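Local coordinates for protein uricase (Bacillus fastidiosus, PDB 4R8X) that catalyses, as a urate oxidase of the uricase family, the oxidation of urate to 5-hydroxyisourate, the first step from urate to allantoin, at residues T4-G8 with A48-L54; I28-F33 with E226-I231; Y103-V109 with E149-T153; L253-R258 with E318-L322. One frame throughout, in Å; residues are numbered along the deposited sequence.

From the N terminus, interaction 1 closes a loop of 39 residues by pairing the start of strand 5-17 with the end of strand 40-50. Interaction 2 opens within that loop, at 28-33, and closes at helix 225-238, so the two cross. Between its ends falls interaction 3, which joins strand 108-125 to strand 143-153, one strand further across the same sheet; a salt bridge from Lys-50 to Glu-149 links it to interaction 1. Interaction 4 comes last in series, fastening the C-terminal tail to helix 244-258. It meets interaction 2 through Glu-30 and Arg-258, with centres about 12 Å apart; interactions 1 and 2 lie on opposite sides of the chain's centre.

Interaction 1: residues T4-G8 with A48-L54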
loop_
_atom_site.group_PDB
_atom_site.type_symbol
_atom_site.label_atom_id
_atom_site.label_comp_id
_atom_site.label_asym_id
_atom_site.label_seq_id
_atom_site.Cartn_x
_atom_site.Cartn_y
_atom_site.Cartn_z
ATOM N N THR D 4 5.796 -29.312 8.287
ATOM C CA THR D 4 6.002 -28.247 7.306
ATOM C C THR D 4 7.502 -27.969 7.255
ATOM O O THR D 4 8.133 -27.807 8.297
ATOM C CB THR D 4 5.280 -26.950 7.687
ATOM O OG1 THR D 4 3.878 -27.207 7.848
ATOM C CG2 THR D 4 5.478 -25.903 6.592
ATOM N N MET D 5 8.083 -27.944 6.061
ATOM C CA MET D 5 9.517 -27.678 5.949
ATOM C C MET D 5 9.905 -27.283 4.536
ATOM O O MET D 5 9.891 -28.103 3.624
ATOM C CB MET D 5 10.353 -28.873 6.422
ATOM C CG MET D 5 11.846 -28.658 6.241
ATOM S SD MET D 5 12.886 -29.852 7.112
ATOM C CE MET D 5 12.530 -31.368 6.233
ATOM N N PHE D 6 10.247 -26.007 4.360
ATOM C CA PHE D 6 10.725 -25.507 3.075
ATOM C C PHE D 6 11.502 -24.215 3.297
ATOM O O PHE D 6 11.412 -23.603 4.359
ATOM C CB PHE D 6 9.577 -25.283 2.080
ATOM C CG PHE D 6 8.502 -24.351 2.579
ATOM C CD1 PHE D 6 8.648 -22.975 2.482
ATOM C CD2 PHE D 6 7.339 -24.852 3.135
ATOM C CE1 PHE D 6 7.653 -22.107 2.939
ATOM C CE2 PHE D 6 6.350 -23.996 3.587
ATOM C CZ PHE D 6 6.504 -22.624 3.486
ATOM N N TYR D 7 12.279 -23.805 2.306
ATOM C CA TYR D 7 12.920 -22.502 2.381
ATOM C C TYR D 7 13.222 -22.041 0.958
ATOM O O TYR D 7 13.258 -22.853 0.028
ATOM C CB TYR D 7 14.180 -22.548 3.255
ATOM C CG TYR D 7 15.402 -23.042 2.534
ATOM C CD1 TYR D 7 15.486 -24.353 2.079
ATOM C CD2 TYR D 7 16.478 -22.196 2.314
ATOM C CE1 TYR D 7 16.608 -24.806 1.420
ATOM C CE2 TYR D 7 17.598 -22.635 1.669
ATOM C CZ TYR D 7 17.653 -23.938 1.211
ATOM O OH TYR D 7 18.765 -24.377 0.546
ATOM N N GLY D 8 13.435 -20.744 0.778
ATOM C CA GLY D 8 13.682 -20.253 -0.556
ATOM C C GLY D 8 13.922 -18.765 -0.655
ATOM O O GLY D 8 14.354 -18.133 0.312
ATOM N N ALA D 48 10.694 -22.215 -3.692
ATOM C CA ALA D 48 10.799 -22.947 -2.441
ATOM C C ALA D 48 11.434 -24.300 -2.720
ATOM O O ALA D 48 11.018 -24.998 -3.652
ATOM C CB ALA D 48 9.423 -23.134 -1.813
ATOM N N LEU D 49 12.447 -24.650 -1.929
ATOM C CA LEU D 49 13.085 -25.964 -2.017
ATOM C C LEU D 49 12.576 -26.854 -0.890
ATOM O O LEU D 49 12.373 -26.402 0.230
ATOM C CB LEU D 49 14.604 -25.817 -1.921
ATOM C CG LEU D 49 15.281 -24.831 -2.870
ATOM C CD1 LEU D 49 16.786 -25.028 -2.808
ATOM C CD2 LEU D 49 14.781 -24.972 -4.302
ATOM N N LYS D 50 12.381 -28.135 -1.187
ATOM C CA LYS D 50 11.883 -29.093 -0.202
ATOM C C LYS D 50 12.678 -30.383 -0.235
ATOM O O LYS D 50 13.207 -30.781 -1.276
ATOM C CB LYS D 50 10.419 -29.442 -0.476
ATOM C CG LYS D 50 9.451 -28.277 -0.382
ATOM C CD LYS D 50 8.050 -28.697 -0.806
ATOM C CE LYS D 50 7.075 -27.525 -0.738
ATOM N NZ LYS D 50 5.696 -27.949 -1.113
ATOM N N GLY D 51 12.739 -31.041 0.914
ATOM C CA GLY D 51 13.331 -32.361 1.002
ATOM C C GLY D 51 13.623 -32.751 2.431
ATOM O O GLY D 51 14.015 -31.919 3.240
ATOM N N GLU D 52 13.443 -34.029 2.740
ATOM C CA GLU D 52 13.703 -34.527 4.084
ATOM C C GLU D 52 15.141 -34.246 4.521
ATOM O O GLU D 52 15.417 -34.109 5.712
ATOM C CB GLU D 52 13.422 -36.030 4.158
ATOM C CG GLU D 52 14.197 -36.848 3.132
ATOM C CD GLU D 52 14.120 -38.342 3.388
ATOM O OE1 GLU D 52 14.020 -38.744 4.568
ATOM O OE2 GLU D 52 14.161 -39.118 2.410
ATOM N N GLN D 53 16.052 -34.150 3.555
ATOM C CA GLN D 53 17.453 -33.903 3.868
ATOM C C GLN D 53 17.759 -32.480 4.339
ATOM O O GLN D 53 18.897 -32.186 4.692
ATOM C CB GLN D 53 18.334 -34.273 2.680
ATOM C CG GLN D 53 18.329 -35.765 2.375
ATOM C CD GLN D 53 19.402 -36.162 1.394
ATOM O OE1 GLN D 53 20.587 -35.904 1.614
ATOM N NE2 GLN D 53 18.993 -36.785 0.293
ATOM N N LEU D 54 16.753 -31.608 4.345
ATOM C CA LEU D 54 16.928 -30.247 4.848
ATOM C C LEU D 54 16.730 -30.163 6.363
ATOM O O LEU D 54 16.914 -29.111 6.964
ATOM C CB LEU D 54 15.953 -29.291 4.147
ATOM C CG LEU D 54 16.054 -29.248 2.618
ATOM C CD1 LEU D 54 15.060 -28.259 2.027
ATOM C CD2 LEU D 54 17.475 -28.905 2.181
HETATM O O HOH W 1 10.815 -30.427 2.873
#
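The phenol ring of Tyr-7 has CD1 of Leu-54 at its edge, 3.8 Å from Tyr-7 CE1, while CB of Leu-49 approaches the same ring atom obliquely. Tyr-7 chi1 of 83° puts CG between the backbone N and the carbonyl carbon, swinging the ring toward Leu-49 and Leu-54; the side chains of Tyr-7 and Leu-54 meet at about a right angle. The ring of Phe-6 leads off to the other side of the sheet, where CD1 lies 4.4 Å from CB of Ala-48 and its own CB rests on CG of Lys-50.

The two backbones are antiparallel. Leu-49 N gives Tyr-7 O a nearly straight bond of 2.8 Å (175°), and the return bond from Tyr-7 N to Leu-49 O is weak at 3.3 Å. Gly-8 and Ala-48 form the next, non-hydrogen-bonded pair. Toward Met-5 and Gly-51 the strands part, and one water donates to Met-5 O (2.6 Å) and accepts from Gly-51 N (2.8 Å). Met-5 bends at chi3 (67°), which brings CE to 3.4 Å from Gly-51 O and lays SD against the backbone carbonyl of Leu-54, in the 3-10 segment 52-54 that precedes helix 55-59.

Tyr-7 OH bonds Val-67 O, Lys-50 NZ reaches Glu-149, and Met-72 of helix 69-82 packs on both Tyr-7 and Leu-49. Met-5 leans on Leu-55 and Phe-58 of helix 55-59. This pairing belongs to the curved antiparallel sheet of the uricase (tunnelling) fold: strand 40-50 continues it to strand 108-125, and strand 5-17 pairs with an antiparallel strand of the second subunit.

Interaction 2: residues I28-F33 with E226-I231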
loop_
_atom_site.group_PDB
_atom_site.type_symbol
_atom_site.label_atom_id
_atom_site.label_comp_id
_atom_site.label_asym_id
_atom_site.label_seq_id
_atom_site.Cartn_x
_atom_site.Cartn_y
_atom_site.Cartn_z
ATOM N N ILE D 28 -10.724 -17.378 -31.055
ATOM C CA ILE D 28 -12.035 -17.475 -30.412
ATOM C C ILE D 28 -12.828 -16.193 -30.641
ATOM O O ILE D 28 -12.233 -15.130 -30.842
ATOM C CB ILE D 28 -11.924 -17.774 -28.893
ATOM C CG1 ILE D 28 -11.192 -16.653 -28.146
ATOM C CG2 ILE D 28 -11.251 -19.126 -28.657
ATOM C CD1 ILE D 28 -11.250 -16.808 -26.649
ATOM N N PRO D 29 -14.171 -16.283 -30.611
ATOM C CA PRO D 29 -15.020 -15.116 -30.886
ATOM C C PRO D 29 -14.882 -13.998 -29.857
ATOM O O PRO D 29 -15.126 -12.834 -30.181
ATOM C CB PRO D 29 -16.442 -15.690 -30.831
ATOM C CG PRO D 29 -16.286 -17.138 -31.082
ATOM C CD PRO D 29 -14.962 -17.525 -30.502
ATOM N N GLU D 30 -14.494 -14.344 -28.634
ATOM C CA GLU D 30 -14.441 -13.368 -27.544
ATOM C C GLU D 30 -13.185 -12.497 -27.531
ATOM O O GLU D 30 -13.085 -11.580 -26.716
ATOM C CB GLU D 30 -14.559 -14.080 -26.190
ATOM C CG GLU D 30 -15.935 -14.661 -25.895
ATOM C CD GLU D 30 -16.201 -15.979 -26.604
ATOM O OE1 GLU D 30 -15.242 -16.623 -27.093
ATOM O OE2 GLU D 30 -17.386 -16.366 -26.672
ATOM N N SER D 31 -12.224 -12.790 -28.404
ATOM C CA SER D 31 -10.886 -12.206 -28.278
ATOM C C SER D 31 -10.183 -12.011 -29.616
ATOM O O SER D 31 -10.384 -12.782 -30.549
ATOM C CB SER D 31 -10.019 -13.102 -27.378
ATOM O OG SER D 31 -8.731 -12.550 -27.146
ATOM N N ASN D 32 -9.349 -10.977 -29.689
ATOM C CA ASN D 32 -8.447 -10.771 -30.814
ATOM C C ASN D 32 -7.015 -11.153 -30.469
ATOM O O ASN D 32 -6.115 -10.999 -31.292
ATOM C CB ASN D 32 -8.470 -9.304 -31.257
ATOM C CG ASN D 32 -9.587 -9.011 -32.226
ATOM O OD1 ASN D 32 -10.035 -9.896 -32.958
ATOM N ND2 ASN D 32 -10.039 -7.764 -32.247
ATOM N N PHE D 33 -6.802 -11.634 -29.246
ATOM C CA PHE D 33 -5.453 -11.915 -28.764
ATOM C C PHE D 33 -4.986 -13.258 -29.292
ATOM O O PHE D 33 -5.474 -14.292 -28.851
ATOM C CB PHE D 33 -5.434 -11.936 -27.233
ATOM C CG PHE D 33 -4.051 -11.910 -26.639
ATOM C CD1 PHE D 33 -3.425 -10.705 -26.357
ATOM C CD2 PHE D 33 -3.384 -13.089 -26.349
ATOM C CE1 PHE D 33 -2.152 -10.675 -25.813
ATOM C CE2 PHE D 33 -2.109 -13.067 -25.797
ATOM C CZ PHE D 33 -1.495 -11.862 -25.526
ATOM N N GLU D 226 -4.743 -13.802 -21.322
ATOM C CA GLU D 226 -5.390 -12.673 -21.976
ATOM C C GLU D 226 -6.669 -13.084 -22.690
ATOM O O GLU D 226 -7.633 -12.309 -22.752
ATOM C CB GLU D 226 -4.426 -12.013 -22.961
ATOM C CG GLU D 226 -3.304 -11.231 -22.289
ATOM C CD GLU D 226 -2.078 -12.070 -21.936
ATOM O OE1 GLU D 226 -1.063 -11.465 -21.543
ATOM O OE2 GLU D 226 -2.117 -13.312 -22.050
ATOM N N GLN D 227 -6.677 -14.295 -23.234
ATOM C CA GLN D 227 -7.885 -14.815 -23.875
ATOM C C GLN D 227 -8.985 -15.040 -22.849
ATOM O O GLN D 227 -10.157 -14.735 -23.090
ATOM C CB GLN D 227 -7.594 -16.122 -24.602
ATOM C CG GLN D 227 -6.635 -15.982 -25.745
ATOM C CD GLN D 227 -6.375 -17.308 -26.427
ATOM O OE1 GLN D 227 -5.697 -18.179 -25.878
ATOM N NE2 GLN D 227 -6.918 -17.470 -27.623
ATOM N N VAL D 228 -8.594 -15.559 -21.695
ATOM C CA VAL D 228 -9.525 -15.812 -20.608
ATOM C C VAL D 228 -10.099 -14.497 -20.088
ATOM O O VAL D 228 -11.303 -14.392 -19.849
ATOM C CB VAL D 228 -8.838 -16.614 -19.488
ATOM C CG1 VAL D 228 -9.725 -16.704 -18.267
ATOM C CG2 VAL D 228 -8.494 -18.037 -19.980
ATOM N N ARG D 229 -9.238 -13.491 -19.934
ATOM C CA ARG D 229 -9.666 -12.148 -19.543
ATOM C C ARG D 229 -10.697 -11.610 -20.540
ATOM O O ARG D 229 -11.727 -11.052 -20.152
ATOM C CB ARG D 229 -8.439 -11.233 -19.452
ATOM C CG ARG D 229 -8.689 -9.806 -18.979
ATOM C CD ARG D 229 -8.945 -8.854 -20.146
ATOM N NE ARG D 229 -7.993 -9.044 -21.237
ATOM C CZ ARG D 229 -6.748 -8.580 -21.239
ATOM N NH1 ARG D 229 -6.288 -7.892 -20.203
ATOM N NH2 ARG D 229 -5.957 -8.805 -22.279
ATOM N N ASP D 230 -10.421 -11.774 -21.829
ATOM C CA ASP D 230 -11.346 -11.325 -22.867
ATOM C C ASP D 230 -12.676 -12.082 -22.837
ATOM O O ASP D 230 -13.725 -11.488 -23.092
ATOM C CB ASP D 230 -10.710 -11.419 -24.251
ATOM C CG ASP D 230 -9.598 -10.408 -24.455
ATOM O OD1 ASP D 230 -9.500 -9.442 -23.659
ATOM O OD2 ASP D 230 -8.821 -10.588 -25.416
ATOM N N ILE D 231 -12.646 -13.382 -22.535
ATOM C CA ILE D 231 -13.893 -14.128 -22.379
ATOM C C ILE D 231 -14.694 -13.565 -21.202
ATOM O O ILE D 231 -15.886 -13.293 -21.320
ATOM C CB ILE D 231 -13.654 -15.631 -22.190
ATOM C CG1 ILE D 231 -13.107 -16.245 -23.477
ATOM C CG2 ILE D 231 -14.949 -16.341 -21.786
ATOM C CD1 ILE D 231 -12.646 -17.672 -23.291
HETATM O O HOH W 2 -9.715 -8.877 -27.698
HETATM O O HOH W 3 -7.851 -15.309 -28.989
#
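Glu-226 folds flat over the ring of Phe-33: its CB makes a CH-pi contact 3.5 Å from the ring centroid, almost exactly on the normal, and its carboxylate stacks nearly parallel, 6° from the ring plane. The bend at chi2 (87°) puts Glu-226 CD 3.6 Å from Phe-33 CZ; OE1 also forms a salt bridge with Lys-36. The phenylalanine belongs to a loop built from a type I turn, Ile-28 to Ser-31, followed by an ST turn, which docks on helix 225-238. With an alanine in place of Phe-33, the aliphatic part of Glu-226 would probably lose its cover and the carboxylate be freer to turn.

Ser-31 OG joins loop to helix. It accepts from Phe-33 N (3.0 Å), closing the ST turn, and donates to Asp-230 OD2 at 2.6 Å through that oxygen's anti lone pair. Asp-230 OD1 takes a salt bridge from Arg-229 NE, which comes from above the carboxylate plane. Elsewhere Ile-28 CD1 meets Ile-231 CG1 at 3.7 Å, the two side chains crossing at about a right angle. A water donates to Asp-230 OD2 (3.0 Å) and accepts from Asn-32 N (2.9 Å).

Interaction 3: residues Y103-V109 with E149-T153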
loop_
_atom_site.group_PDB
_atom_site.type_symbol
_atom_site.label_atom_id
_atom_site.label_comp_id
_atom_site.label_asym_id
_atom_site.label_seq_id
_atom_site.Cartn_x
_atom_site.Cartn_y
_atom_site.Cartn_z
ATOM N N TYR D 103 20.697 -30.445 -7.934
ATOM C CA TYR D 103 20.814 -30.732 -6.509
ATOM C C TYR D 103 20.079 -32.016 -6.135
ATOM O O TYR D 103 18.872 -32.019 -5.917
ATOM C CB TYR D 103 20.295 -29.542 -5.686
ATOM C CG TYR D 103 21.063 -28.274 -5.981
ATOM C CD1 TYR D 103 22.396 -28.154 -5.610
ATOM C CD2 TYR D 103 20.474 -27.218 -6.667
ATOM C CE1 TYR D 103 23.117 -27.007 -5.884
ATOM C CE2 TYR D 103 21.186 -26.056 -6.947
ATOM C CZ TYR D 103 22.513 -25.966 -6.560
ATOM O OH TYR D 103 23.241 -24.827 -6.839
ATOM N N SER D 104 20.833 -33.106 -6.040
ATOM C CA SER D 104 20.267 -34.439 -5.861
ATOM C C SER D 104 19.579 -34.617 -4.510
ATOM O O SER D 104 18.724 -35.484 -4.358
ATOM C CB SER D 104 21.362 -35.490 -6.019
ATOM O OG SER D 104 22.351 -35.316 -5.023
ATOM N N HIS D 105 19.952 -33.792 -3.537
ATOM C CA HIS D 105 19.408 -33.894 -2.179
ATOM C C HIS D 105 18.028 -33.244 -2.006
ATOM O O HIS D 105 17.415 -33.345 -0.942
ATOM C CB HIS D 105 20.383 -33.284 -1.177
ATOM C CG HIS D 105 20.586 -31.816 -1.360
ATOM N ND1 HIS D 105 21.437 -31.298 -2.311
ATOM C CD2 HIS D 105 20.043 -30.753 -0.720
ATOM C CE1 HIS D 105 21.413 -29.980 -2.248
ATOM N NE2 HIS D 105 20.571 -29.622 -1.293
ATOM N N LEU D 106 17.548 -32.567 -3.043
ATOM C CA LEU D 106 16.216 -31.984 -3.011
ATOM C C LEU D 106 15.183 -33.010 -3.465
ATOM O O LEU D 106 15.442 -33.777 -4.400
ATOM C CB LEU D 106 16.159 -30.777 -3.942
ATOM C CG LEU D 106 17.138 -29.639 -3.645
ATOM C CD1 LEU D 106 16.968 -28.530 -4.671
ATOM C CD2 LEU D 106 16.961 -29.124 -2.219
ATOM N N ASP D 107 14.018 -33.018 -2.814
ATOM C CA ASP D 107 12.912 -33.906 -3.190
ATOM C C ASP D 107 11.891 -33.192 -4.080
ATOM O O ASP D 107 11.232 -33.820 -4.893
ATOM C CB ASP D 107 12.164 -34.438 -1.958
ATOM C CG ASP D 107 13.029 -35.285 -1.038
ATOM O OD1 ASP D 107 14.045 -35.842 -1.493
ATOM O OD2 ASP D 107 12.664 -35.406 0.153
ATOM N N ALA D 108 11.736 -31.884 -3.898
ATOM C CA ALA D 108 10.756 -31.134 -4.675
ATOM C C ALA D 108 11.155 -29.672 -4.737
ATOM O O ALA D 108 11.853 -29.175 -3.845
ATOM C CB ALA D 108 9.357 -31.279 -4.077
ATOM N N VAL D 109 10.746 -29.014 -5.820
ATOM C CA VAL D 109 10.960 -27.583 -6.003
ATOM C C VAL D 109 9.670 -26.919 -6.471
ATOM O O VAL D 109 9.041 -27.381 -7.417
ATOM C CB VAL D 109 12.064 -27.313 -7.044
ATOM C CG1 VAL D 109 12.253 -25.802 -7.248
ATOM C CG2 VAL D 109 13.373 -27.965 -6.608
ATOM N N GLU D 149 5.067 -26.984 -9.367
ATOM C CA GLU D 149 5.881 -27.696 -8.401
ATOM C C GLU D 149 6.204 -29.070 -8.976
ATOM O O GLU D 149 5.316 -29.781 -9.457
ATOM C CB GLU D 149 5.189 -27.818 -7.037
ATOM C CG GLU D 149 6.069 -28.470 -5.972
ATOM C CD GLU D 149 5.533 -28.353 -4.552
ATOM O OE1 GLU D 149 4.610 -27.563 -4.307
ATOM O OE2 GLU D 149 6.048 -29.052 -3.667
ATOM N N VAL D 150 7.487 -29.413 -8.952
ATOM C CA VAL D 150 7.954 -30.687 -9.470
ATOM C C VAL D 150 8.582 -31.472 -8.324
ATOM O O VAL D 150 9.338 -30.915 -7.528
ATOM C CB VAL D 150 8.965 -30.480 -10.613
ATOM C CG1 VAL D 150 9.494 -31.839 -11.112
ATOM C CG2 VAL D 150 8.309 -29.744 -11.763
ATOM N N ALA D 151 8.247 -32.761 -8.235
ATOM C CA ALA D 151 8.826 -33.653 -7.238
ATOM C C ALA D 151 9.542 -34.827 -7.900
ATOM O O ALA D 151 9.197 -35.254 -9.001
ATOM C CB ALA D 151 7.744 -34.169 -6.278
ATOM N N ARG D 152 10.542 -35.346 -7.207
ATOM C CA ARG D 152 11.254 -36.519 -7.674
ATOM C C ARG D 152 10.357 -37.749 -7.495
ATOM O O ARG D 152 9.575 -37.831 -6.548
ATOM C CB ARG D 152 12.547 -36.670 -6.872
ATOM C CG ARG D 152 13.710 -37.250 -7.647
ATOM C CD ARG D 152 14.989 -37.243 -6.809
ATOM N NE ARG D 152 15.565 -35.921 -6.519
ATOM C CZ ARG D 152 16.224 -35.181 -7.408
ATOM N NH1 ARG D 152 16.349 -35.597 -8.657
ATOM N NH2 ARG D 152 16.745 -34.011 -7.059
ATOM N N THR D 153 10.443 -38.692 -8.424
ATOM C CA THR D 153 9.818 -39.991 -8.234
ATOM C C THR D 153 10.929 -41.013 -8.306
ATOM O O THR D 153 12.094 -40.668 -8.528
ATOM C CB THR D 153 8.800 -40.320 -9.325
ATOM O OG1 THR D 153 9.486 -40.531 -10.564
ATOM C CG2 THR D 153 7.784 -39.193 -9.474
HETATM O O HOH W 4 9.883 -36.812 -3.924
#
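Arg-152 reaches to the turn Tyr-103 to Leu-106 and takes Leu-106 O side-on, at the guanidinium edge and near its plane: NE and NH2 each donate to that oxygen at 3.0 Å. NE lies nearly on the extended line of the Leu-106 carbonyl, though both N-H bonds are bent, at about 145°. A bend at chi3 (-69°) turns the head of the arginine onto the turn, and NH2 also bonds Leu-100 O of helix 88-102. A methionine in place of Arg-152 would probably leave Leu-106 O and Leu-100 O without these donors and the turn less firmly joined to the strand.

Beyond the arginine the two strands pair antiparallel. Arg-152 N bonds Asp-107 O (2.9 Å), and Val-109 and Val-150 exchange two bonds. The methyls of Ala-108 and Ala-151 face each other on one side of the sheet, CB to CB 4.0 Å, while Val-109 and Val-150 turn to the other, against helix 88-102. Asp-107 and Ala-108 together oppose Lys-50, a classic beta bulge. The Glu-149 carboxylate forms salt bridges with Arg-110 and Lys-50.

Where helix 88-102 gives way to strand 108-125, a charged group on neutral carbonyls is likely to stabilise the junction electrostatically.

Interaction 4: residues L253-R258 with E318-L322; sequences LTILDR and EYVAL
Tyr-319 reaches from the C-terminal tail to helix 244-258. Its CB lies 4.1 Å from Leu-253 CD1, the first atom of the helix it touches. With CG anti to the backbone N (chi1 174°) the ring extends toward the helix, and Tyr-319 CD1 comes to 3.8 Å from Leu-253 CD1 as the two side chains run antiparallel alongside one another. Tyr-319 CE1 sits 3.7 Å from Leu-253 CB and meets Thr-254 OG1, which lies at the ring edge, in its plane, and is also hydrogen-bonded to His-250 O in its own helix. On the other edge Tyr-319 CE2 is 3.4 Å from Asp-257 OD2. At the tip Tyr-319 OH donates to the anti lone pair of Asp-257 OD2, 2.6 Å away; carboxylate and ring planes stand 50° apart. The other oxygen, OD1, forms a salt bridge with Lys-312, which helps to fix the carboxylate and probably favours its charged form.

Further along the tail, a water donates to both Thr-254 OG1 and Val-320 O. Ala-321 CB packs at 3.7 Å from Arg-258 NH2. Arg-258 NH2 donates to Leu-322 O, an oxygen of the terminal carboxylate, at 2.7 Å (153°). Arg-258 NE turns to Glu-30, so the guanidinium serves two anions.

Leu-308 of helix 305-312 covers Tyr-319 and Asp-257, and Leu-322 reaches Gly-124 of the third subunit. This is a C-terminal tail laid along a helix of the uricase tunnelling fold; the contact is consistent with the role of the C-terminal residues in the thermostability of this enzyme.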
loop_
_atom_site.group_PDB
_atom_site.type_symbol
_atom_site.label_atom_id
_atom_site.label_comp_id
_atom_site.label_asym_id
_atom_site.label_seq_id
_atom_site.Cartn_x
_atom_site.Cartn_y
_atom_site.Cartn_z
ATOM N N LEU D 253 -18.280 -21.626 -17.757
ATOM C CA LEU D 253 -18.803 -22.479 -18.828
ATOM C C LEU D 253 -18.225 -22.078 -20.178
ATOM O O LEU D 253 -17.872 -22.932 -20.991
ATOM C CB LEU D 253 -20.337 -22.395 -18.893
ATOM C CG LEU D 253 -21.139 -22.973 -17.727
ATOM C CD1 LEU D 253 -22.617 -22.631 -17.901
ATOM C CD2 LEU D 253 -20.942 -24.481 -17.590
ATOM N N THR D 254 -18.166 -20.773 -20.425
ATOM C CA THR D 254 -17.698 -20.256 -21.709
ATOM C C THR D 254 -16.224 -20.578 -21.925
ATOM O O THR D 254 -15.827 -20.972 -23.020
ATOM C CB THR D 254 -17.945 -18.736 -21.841
ATOM O OG1 THR D 254 -19.325 -18.456 -21.567
ATOM C CG2 THR D 254 -17.631 -18.271 -23.250
ATOM N N ILE D 255 -15.417 -20.418 -20.879
ATOM C CA ILE D 255 -13.993 -20.743 -20.977
ATOM C C ILE D 255 -13.807 -22.236 -21.282
ATOM O O ILE D 255 -13.049 -22.612 -22.175
ATOM C CB ILE D 255 -13.223 -20.352 -19.686
ATOM C CG1 ILE D 255 -13.248 -18.834 -19.450
ATOM C CG2 ILE D 255 -11.798 -20.858 -19.753
ATOM C CD1 ILE D 255 -12.912 -18.433 -18.028
ATOM N N LEU D 256 -14.512 -23.084 -20.541
ATOM C CA LEU D 256 -14.476 -24.525 -20.777
ATOM C C LEU D 256 -14.931 -24.905 -22.194
ATOM O O LEU D 256 -14.391 -25.836 -22.808
ATOM C CB LEU D 256 -15.318 -25.232 -19.720
ATOM C CG LEU D 256 -14.757 -25.120 -18.298
ATOM C CD1 LEU D 256 -15.749 -25.593 -17.240
ATOM C CD2 LEU D 256 -13.437 -25.875 -18.163
ATOM N N ASP D 257 -15.925 -24.186 -22.709
ATOM C CA ASP D 257 -16.437 -24.395 -24.063
ATOM C C ASP D 257 -15.377 -24.084 -25.120
ATOM O O ASP D 257 -15.162 -24.858 -26.060
ATOM C CB ASP D 257 -17.675 -23.519 -24.278
ATOM C CG ASP D 257 -18.641 -24.089 -25.303
ATOM O OD1 ASP D 257 -18.359 -25.145 -25.915
ATOM O OD2 ASP D 257 -19.710 -23.468 -25.489
ATOM N N ARG D 258 -14.715 -22.940 -24.964
ATOM C CA ARG D 258 -13.688 -22.524 -25.907
ATOM C C ARG D 258 -12.429 -23.374 -25.813
ATOM O O ARG D 258 -11.723 -23.561 -26.809
ATOM C CB ARG D 258 -13.312 -21.063 -25.686
ATOM C CG ARG D 258 -14.432 -20.098 -25.948
ATOM C CD ARG D 258 -15.022 -20.282 -27.338
ATOM N NE ARG D 258 -16.100 -19.326 -27.551
ATOM C CZ ARG D 258 -17.241 -19.588 -28.175
ATOM N NH1 ARG D 258 -17.475 -20.795 -28.669
ATOM N NH2 ARG D 258 -18.154 -18.638 -28.302
ATOM N N GLU D 318 -29.845 -21.920 -19.798
ATOM C CA GLU D 318 -29.775 -20.549 -20.282
ATOM C C GLU D 318 -28.420 -20.255 -20.912
ATOM O O GLU D 318 -28.202 -19.172 -21.447
ATOM C CB GLU D 318 -30.053 -19.562 -19.145
ATOM C CG GLU D 318 -31.469 -19.628 -18.606
ATOM C CD GLU D 318 -31.711 -18.633 -17.491
ATOM O OE1 GLU D 318 -30.723 -18.189 -16.871
ATOM O OE2 GLU D 318 -32.886 -18.293 -17.239
ATOM N N TYR D 319 -27.509 -21.223 -20.851
ATOM C CA TYR D 319 -26.175 -21.031 -21.404
ATOM C C TYR D 319 -26.168 -20.817 -22.915
ATOM O O TYR D 319 -26.713 -21.624 -23.677
ATOM C CB TYR D 319 -25.255 -22.201 -21.049
ATOM C CG TYR D 319 -23.906 -22.095 -21.728
ATOM C CD1 TYR D 319 -22.997 -21.118 -21.346
ATOM C CD2 TYR D 319 -23.564 -22.941 -22.778
ATOM C CE1 TYR D 319 -21.776 -21.004 -21.962
ATOM C CE2 TYR D 319 -22.338 -22.832 -23.406
ATOM C CZ TYR D 319 -21.452 -21.856 -22.995
ATOM O OH TYR D 319 -20.229 -21.725 -23.600
ATOM N N VAL D 320 -25.538 -19.722 -23.337
ATOM C CA VAL D 320 -25.336 -19.428 -24.749
ATOM C C VAL D 320 -23.921 -18.910 -24.972
ATOM O O VAL D 320 -23.344 -18.252 -24.110
ATOM C CB VAL D 320 -26.341 -18.379 -25.283
ATOM C CG1 VAL D 320 -27.769 -18.914 -25.218
ATOM C CG2 VAL D 320 -26.214 -17.074 -24.519
ATOM N N ALA D 321 -23.359 -19.219 -26.131
ATOM C CA ALA D 321 -22.044 -18.724 -26.497
ATOM C C ALA D 321 -22.075 -18.230 -27.934
ATOM O O ALA D 321 -22.915 -18.651 -28.731
ATOM C CB ALA D 321 -20.994 -19.816 -26.327
ATOM N N LEU D 322 -21.166 -17.320 -28.260
ATOM C CA LEU D 322 -21.059 -16.818 -29.623
ATOM C C LEU D 322 -20.767 -17.959 -30.591
ATOM O O LEU D 322 -20.073 -18.914 -30.235
ATOM C CB LEU D 322 -19.957 -15.764 -29.709
ATOM C CG LEU D 322 -20.238 -14.461 -28.964
ATOM C CD1 LEU D 322 -19.015 -13.554 -28.983
ATOM C CD2 LEU D 322 -21.445 -13.767 -29.572
ATOM O OXT LEU D 322 -21.212 -17.956 -31.745
HETATM O O HOH W 5 -20.938 -17.249 -23.467
#